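Local coordinates for DUF4875 domain-containing protein (Desulfovibrio piger, PDB 4LG3) that is of unknown function and carries a DUF4875 domain, a family of the CamS-like clan, at residues A[92-100]-A[111-122]. Sequence-based numbering, arbitrary orientation.
Sequences VLATATYAP and WTWNTLQATPRG. With SO4 (sulfate ion), chain D.
Y98 lays one face of its phenol ring on the six-membered ring of W113 in an offset stack, the planes 14° apart and the centroids separated by 4.3 Å. With CG of Y98 anti to its own nitrogen (chi1 -178°), the phenol lies along the indole; Y98 CB adds a CH-pi contact over the face of the same six-membered ring, while CD of P100 covers the phenol's other face. Both rings turn a polar edge to the same sulfate, probably acquired from the crystallisation liquor: Y98 OH gives its proton to sulfate O2 at 2.7 Å, and W113 NE1 reaches sulfate O3 at 2.9 Å in a nearly straight bond of 171°. On the reverse face of the sheet, T95 OG1 is gripped twice. It donates to T115 O at 2.8 Å, from above the carbonyl plane, and accepts the amide proton of Q117 NE2 at 3.0 Å. Farther along, T97 CG2 meets W111 CH2 at the indole edge, 3.6 Å away, and T97 OG1 hydrogen-bonds to S77 OG of strand 75-81. Between the two faces runs an antiparallel ladder, in which T95 and Q117 bond reciprocally, as do T97 and N114. Between those pairs a beta bulge shifts the register by one residue; T115, with positive phi, lies in it. Helix 53-71 covers the stacked rings through A64. The chemistry thus divides by face: aromatic stacking with an anion at its rim, and threonine hydroxyl bonding that ties in the bulge.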
loop_
_atom_site.group_PDB
_atom_site.type_symbol
_atom_site.label_atom_id
_atom_site.label_comp_id
_atom_site.label_asym_id
_atom_site.label_seq_id
_atom_site.Cartn_x
_atom_site.Cartn_y
_atom_site.Cartn_z
ATOM N N VAL A 92 2.786 2.824 2.037
ATOM C CA VAL A 92 2.512 2.426 0.659
ATOM C C VAL A 92 3.656 1.575 0.140
ATOM O O VAL A 92 4.801 2.020 0.144
ATOM C CB VAL A 92 2.302 3.680 -0.246
ATOM C CG1 VAL A 92 2.081 3.301 -1.703
ATOM C CG2 VAL A 92 1.154 4.517 0.270
ATOM N N LEU A 93 3.321 0.371 -0.339
ATOM C CA LEU A 93 4.249 -0.552 -0.981
ATOM C C LEU A 93 4.161 -0.453 -2.523
ATOM O O LEU A 93 5.148 -0.698 -3.206
ATOM C CB LEU A 93 3.979 -1.995 -0.537
ATOM C CG LEU A 93 4.250 -2.365 0.919
ATOM C CD1 LEU A 93 4.132 -3.860 1.111
ATOM C CD2 LEU A 93 5.638 -1.849 1.408
ATOM N N ALA A 94 2.988 -0.090 -3.066
ATOM C CA ALA A 94 2.767 -0.010 -4.506
ATOM C C ALA A 94 1.475 0.694 -4.812
ATOM O O ALA A 94 0.538 0.631 -4.010
ATOM C CB ALA A 94 2.727 -1.431 -5.117
ATOM N N THR A 95 1.395 1.304 -6.011
ATOM C CA THR A 95 0.211 1.992 -6.541
ATOM C C THR A 95 0.097 1.785 -8.041
ATOM O O THR A 95 1.113 1.637 -8.722
ATOM C CB THR A 95 0.218 3.536 -6.268
ATOM O OG1 THR A 95 1.294 4.158 -6.973
ATOM C CG2 THR A 95 0.251 3.906 -4.817
ATOM N N ALA A 96 -1.142 1.894 -8.563
ATOM C CA ALA A 96 -1.453 1.822 -9.988
ATOM C C ALA A 96 -2.853 2.343 -10.254
ATOM O O ALA A 96 -3.795 2.009 -9.529
ATOM C CB ALA A 96 -1.321 0.382 -10.505
ATOM N N THR A 97 -2.983 3.163 -11.303
ATOM C CA THR A 97 -4.256 3.664 -11.788
ATOM C C THR A 97 -4.429 3.109 -13.226
ATOM O O THR A 97 -3.534 3.198 -14.054
ATOM C CB THR A 97 -4.359 5.185 -11.646
ATOM O OG1 THR A 97 -4.252 5.537 -10.244
ATOM C CG2 THR A 97 -5.669 5.721 -12.214
ATOM N N TYR A 98 -5.580 2.514 -13.471
ATOM C CA TYR A 98 -5.977 1.857 -14.705
ATOM C C TYR A 98 -7.256 2.451 -15.284
ATOM O O TYR A 98 -8.279 2.511 -14.591
ATOM C CB TYR A 98 -6.190 0.368 -14.402
ATOM C CG TYR A 98 -6.576 -0.511 -15.580
ATOM C CD1 TYR A 98 -5.990 -0.335 -16.836
ATOM C CD2 TYR A 98 -7.449 -1.586 -15.410
ATOM C CE1 TYR A 98 -6.287 -1.186 -17.899
ATOM C CE2 TYR A 98 -7.755 -2.444 -16.469
ATOM C CZ TYR A 98 -7.185 -2.227 -17.717
ATOM O OH TYR A 98 -7.463 -3.059 -18.770
ATOM N N ALA A 99 -7.189 2.886 -16.551
ATOM C CA ALA A 99 -8.295 3.423 -17.352
ATOM C C ALA A 99 -8.392 2.561 -18.625
ATOM O O ALA A 99 -7.742 2.886 -19.621
ATOM C CB ALA A 99 -8.057 4.886 -17.675
ATOM N N PRO A 100 -9.133 1.413 -18.580
ATOM C CA PRO A 100 -9.166 0.492 -19.738
ATOM C C PRO A 100 -9.402 1.133 -21.117
ATOM O O PRO A 100 -8.837 0.652 -22.093
ATOM C CB PRO A 100 -10.315 -0.483 -19.406
ATOM C CG PRO A 100 -10.476 -0.428 -17.957
ATOM C CD PRO A 100 -9.901 0.869 -17.439
ATOM N N TRP A 111 -4.005 7.958 -21.726
ATOM C CA TRP A 111 -3.250 6.914 -21.038
ATOM C C TRP A 111 -4.177 5.872 -20.499
ATOM O O TRP A 111 -5.333 6.169 -20.193
ATOM C CB TRP A 111 -2.340 7.462 -19.920
ATOM C CG TRP A 111 -3.003 8.293 -18.860
ATOM C CD1 TRP A 111 -2.959 9.652 -18.743
ATOM C CD2 TRP A 111 -3.672 7.811 -17.678
ATOM N NE1 TRP A 111 -3.593 10.054 -17.588
ATOM C CE2 TRP A 111 -4.015 8.944 -16.899
ATOM C CE3 TRP A 111 -3.985 6.531 -17.185
ATOM C CZ2 TRP A 111 -4.689 8.838 -15.676
ATOM C CZ3 TRP A 111 -4.677 6.423 -15.987
ATOM C CH2 TRP A 111 -5.023 7.563 -15.247
ATOM N N THR A 112 -3.644 4.650 -20.339
ATOM C CA THR A 112 -4.338 3.477 -19.815
ATOM C C THR A 112 -3.819 3.199 -18.408
ATOM O O THR A 112 -4.591 2.840 -17.525
ATOM C CB THR A 112 -4.142 2.300 -20.787
ATOM O OG1 THR A 112 -4.500 2.751 -22.104
ATOM C CG2 THR A 112 -4.970 1.061 -20.408
ATOM N N TRP A 113 -2.512 3.371 -18.204
ATOM C CA TRP A 113 -1.863 3.151 -16.910
ATOM C C TRP A 113 -1.112 4.410 -16.468
ATOM O O TRP A 113 -0.465 5.072 -17.280
ATOM C CB TRP A 113 -0.924 1.931 -16.958
ATOM C CG TRP A 113 -1.656 0.624 -17.112
ATOM C CD1 TRP A 113 -1.945 -0.023 -18.278
ATOM C CD2 TRP A 113 -2.179 -0.199 -16.055
ATOM N NE1 TRP A 113 -2.622 -1.196 -18.016
ATOM C CE2 TRP A 113 -2.761 -1.337 -16.660
ATOM C CE3 TRP A 113 -2.213 -0.083 -14.654
ATOM C CZ2 TRP A 113 -3.387 -2.341 -15.914
ATOM C CZ3 TRP A 113 -2.826 -1.083 -13.913
ATOM C CH2 TRP A 113 -3.413 -2.190 -14.539
ATOM N N ASN A 114 -1.222 4.744 -15.185
ATOM C CA ASN A 114 -0.548 5.901 -14.593
ATOM C C ASN A 114 -0.334 5.683 -13.110
ATOM O O ASN A 114 -0.925 4.759 -12.539
ATOM C CB ASN A 114 -1.368 7.168 -14.806
ATOM C CG ASN A 114 -0.548 8.436 -14.911
ATOM O OD1 ASN A 114 0.617 8.513 -14.500
ATOM N ND2 ASN A 114 -1.150 9.469 -15.471
ATOM N N THR A 115 0.515 6.518 -12.490
ATOM C CA THR A 115 0.809 6.540 -11.052
ATOM C C THR A 115 1.333 5.173 -10.660
ATOM O O THR A 115 0.863 4.541 -9.696
ATOM C CB THR A 115 -0.439 7.003 -10.236
ATOM O OG1 THR A 115 -1.092 8.071 -10.922
ATOM C CG2 THR A 115 -0.082 7.462 -8.822
ATOM N N LEU A 116 2.304 4.700 -11.453
ATOM C CA LEU A 116 2.894 3.386 -11.272
ATOM C C LEU A 116 4.022 3.485 -10.288
ATOM O O LEU A 116 5.011 4.135 -10.576
ATOM C CB LEU A 116 3.361 2.831 -12.622
ATOM C CG LEU A 116 2.293 2.742 -13.723
ATOM C CD1 LEU A 116 2.910 2.264 -15.056
ATOM C CD2 LEU A 116 1.087 1.887 -13.277
ATOM N N GLN A 117 3.829 2.944 -9.087
ATOM C CA GLN A 117 4.846 2.977 -8.040
ATOM C C GLN A 117 4.957 1.658 -7.357
ATOM O O GLN A 117 3.974 0.945 -7.254
ATOM C CB GLN A 117 4.583 4.057 -6.970
ATOM C CG GLN A 117 4.519 5.475 -7.480
ATOM C CD GLN A 117 4.193 6.405 -6.346
ATOM O OE1 GLN A 117 5.048 7.156 -5.870
ATOM N NE2 GLN A 117 2.940 6.378 -5.882
ATOM N N ALA A 118 6.156 1.319 -6.913
ATOM C CA ALA A 118 6.424 0.112 -6.141
ATOM C C ALA A 118 7.716 0.302 -5.372
ATOM O O ALA A 118 8.647 0.935 -5.879
ATOM C CB ALA A 118 6.495 -1.122 -7.038
ATOM N N THR A 119 7.749 -0.177 -4.127
ATOM C CA THR A 119 8.947 -0.108 -3.287
ATOM C C THR A 119 9.934 -1.187 -3.801
ATOM O O THR A 119 9.486 -2.192 -4.366
ATOM C CB THR A 119 8.582 -0.301 -1.801
ATOM O OG1 THR A 119 7.788 -1.471 -1.659
ATOM C CG2 THR A 119 7.872 0.882 -1.195
ATOM N N PRO A 120 11.264 -1.059 -3.590
ATOM C CA PRO A 120 12.180 -2.117 -4.102
ATOM C C PRO A 120 11.962 -3.497 -3.465
ATOM O O PRO A 120 12.417 -4.490 -4.015
ATOM C CB PRO A 120 13.579 -1.575 -3.800
ATOM C CG PRO A 120 13.389 -0.465 -2.815
ATOM C CD PRO A 120 12.003 0.071 -2.984
ATOM N N ARG A 121 11.250 -3.557 -2.327
ATOM C CA ARG A 121 10.912 -4.770 -1.544
ATOM C C ARG A 121 9.781 -4.487 -0.572
ATOM O O ARG A 121 9.471 -3.315 -0.327
ATOM C CB ARG A 121 12.139 -5.251 -0.741
ATOM C CG ARG A 121 12.698 -4.209 0.241
ATOM C CD ARG A 121 13.564 -4.844 1.311
ATOM N NE ARG A 121 14.128 -3.865 2.243
ATOM C CZ ARG A 121 13.633 -3.588 3.447
ATOM N NH1 ARG A 121 12.545 -4.205 3.885
ATOM N NH2 ARG A 121 14.232 -2.703 4.227
ATOM N N GLY A 122 9.234 -5.542 0.031
ATOM C CA GLY A 122 8.257 -5.415 1.109
ATOM C C GLY A 122 8.973 -5.230 2.437
ATOM O O GLY A 122 10.184 -5.001 2.460
HETATM S S SO4 D . -4.403 -3.223 -21.203
HETATM O O1 SO4 D . -4.512 -4.670 -21.435
HETATM O O2 SO4 D . -5.713 -2.721 -20.780
HETATM O O3 SO4 D . -3.360 -2.967 -20.190
HETATM O O4 SO4 D . -4.021 -2.555 -22.449
#